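Local atomic coordinates of titin (Homo sapiens, PDB entry 6H4L), a protein that forms a giant elastic filament of the muscle sarcomere, of which this immunoglobulin-like domain, M4, is one link in the M-band segment. Residues 80-83 / 88-91. Residues are numbered along the deposited sequence; the frame is centred on the assembly and turned at random.
Sequences RAVC and GEAS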
ATOM      1  N   ARG A  80      -5.637   0.267   0.128  1.00 19.98           N
ATOM      2  CA  ARG A  80      -5.287   1.506   0.813  1.00 21.74           C
ATOM      3  C   ARG A  80      -4.094   1.305   1.740  1.00 23.81           C
ATOM      4  O   ARG A  80      -4.024   0.309   2.466  1.00 22.03           O
ATOM      5  CB  ARG A  80      -6.498   2.001   1.621  1.00 21.19           C
ATOM      6  CG  ARG A  80      -6.196   3.207   2.513  1.00 20.77           C
ATOM      7  CD  ARG A  80      -7.392   3.590   3.374  1.00 23.26           C
ATOM      8  NE  ARG A  80      -8.540   4.049   2.598  1.00 27.47           N
ATOM      9  CZ  ARG A  80      -8.780   5.324   2.307  1.00 28.12           C
ATOM     10  NH1 ARG A  80      -7.930   6.268   2.699  1.00 26.99           N
ATOM     11  NH2 ARG A  80      -9.863   5.656   1.613  1.00 34.65           N
ATOM     12  N   ALA A  81      -3.163   2.264   1.725  1.00 17.85           N
ATOM     13  CA  ALA A  81      -2.082   2.311   2.699  1.00 19.51           C
ATOM     14  C   ALA A  81      -2.379   3.443   3.660  1.00 19.64           C
ATOM     15  O   ALA A  81      -2.818   4.509   3.232  1.00 20.63           O
ATOM     16  CB  ALA A  81      -0.739   2.554   2.015  1.00 17.74           C
ATOM     17  N   VAL A  82      -2.145   3.212   4.945  1.00 15.57           N
ATOM     18  CA  VAL A  82      -2.253   4.273   5.945  1.00 16.96           C
ATOM     19  C   VAL A  82      -0.924   4.380   6.677  1.00 20.08           C
ATOM     20  O   VAL A  82      -0.434   3.384   7.211  1.00 20.08           O
ATOM     21  CB  VAL A  82      -3.360   3.965   6.946  1.00 21.05           C
ATOM     22  CG1 VAL A  82      -3.462   5.073   7.999  1.00 23.10           C
ATOM     23  CG2 VAL A  82      -4.685   3.785   6.207  1.00 24.27           C
ATOM     24  N   CYS A  83      -0.360   5.592   6.735  1.00 17.85           N
ATOM     25  CA  CYS A  83       0.965   5.822   7.307  1.00 19.80           C
ATOM     26  C   CYS A  83       0.826   6.739   8.499  1.00 17.21           C
ATOM     27  O   CYS A  83       0.295   7.842   8.360  1.00 19.48           O
ATOM     28  CB  CYS A  83       1.855   6.541   6.300  1.00 20.02           C
ATOM     29  SG  CYS A  83       1.990   5.645   4.740  1.00 21.64           S
ATOM     30  N   GLY A  88       1.137  12.748  12.930  1.00 21.12           N
ATOM     31  CA  GLY A  88      -0.020  12.740  12.055  1.00 20.66           C
ATOM     32  C   GLY A  88      -0.148  11.494  11.212  1.00 20.04           C
ATOM     33  O   GLY A  88       0.472  10.477  11.501  1.00 22.52           O
ATOM     34  N   GLU A  89      -0.951  11.590  10.166  1.00 21.00           N
ATOM     35  CA  GLU A  89      -1.190  10.435   9.314  1.00 18.49           C
ATOM     36  C   GLU A  89      -1.407  10.862   7.875  1.00 22.04           C
ATOM     37  O   GLU A  89      -1.832  11.983   7.602  1.00 24.01           O
ATOM     38  CB  GLU A  89      -2.396   9.646   9.828  1.00 24.50           C
ATOM     39  CG  GLU A  89      -3.733  10.319   9.627  1.00 47.62           C
ATOM     40  CD  GLU A  89      -4.902   9.374   9.880  1.00 72.84           C
ATOM     41  OE1 GLU A  89      -4.665   8.217  10.294  1.00 75.78           O
ATOM     42  OE2 GLU A  89      -6.059   9.788   9.655  1.00 83.64           O
ATOM     43  N   ALA A  90      -1.106   9.953   6.951  1.00 18.71           N
ATOM     44  CA  ALA A  90      -1.396  10.184   5.546  1.00 17.60           C
ATOM     45  C   ALA A  90      -1.924   8.878   5.008  1.00 19.86           C
ATOM     46  O   ALA A  90      -1.560   7.815   5.502  1.00 22.67           O
ATOM     47  CB  ALA A  90      -0.134  10.553   4.803  1.00 20.71           C
ATOM     48  N   SER A  91      -2.759   8.955   3.982  1.00 18.84           N
ATOM     49  CA  SER A  91      -3.306   7.728   3.405  1.00 18.10           C
ATOM     50  C   SER A  91      -3.427   7.876   1.906  1.00 20.61           C
ATOM     51  O   SER A  91      -3.547   8.989   1.380  1.00 24.33           O
ATOM     52  CB  SER A  91      -4.671   7.406   4.016  1.00 20.60           C
ATOM     53  OG  SER A  91      -5.116   6.121   3.585  1.00 24.81           O
TER
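Cys83 and Ala90 form an antiparallel hydrogen-bonded pair where residues 80-83 and 88-91 run antiparallel, their directions 164° apart. Cys83 N gives a nearly straight bond to Ala90 O (2.8 Å), and Ala90 N returns one to Cys83 O at 2.9 Å. That carbonyl also receives a CA-H...O contact from Glu89. One step along, Val82 faces Ser91 as a non-hydrogen-bonded pair, CA to CA 4.4 Å, and here a side chain supplies the polar link. The Ser91 hydroxyl, swung to the side away from its own N (chi1 -172°), reaches across and donates to Ala81 O at 2.8 Å, approaching from above the carbonyl plane. Its oxygen in turn accepts from Arg80 NH1 at 3.0 Å, close to the guanidinium plane; a bend at chi3 brings the long arginine chain round to it. Serine suits this place by being both donor and acceptor. On the same face, Val82, beta-branched as suits a strand, sets CG2 against Ser91 OG (3.5 Å). Gly88 has backbone angles that would jam a CB against the preceding carbonyl O. Small Ala81 is buried against Trp42 and Leu30. Cys83 and Ala90 lie on the opposite face from Val82, turned to the other sheet, where Cys83 is buried; both touch Pro9 of strand 7-11. This is the F-G hairpin of the I-set immunoglobulin sandwich, strand 77-85 lying between strands 88-98 and 39-44.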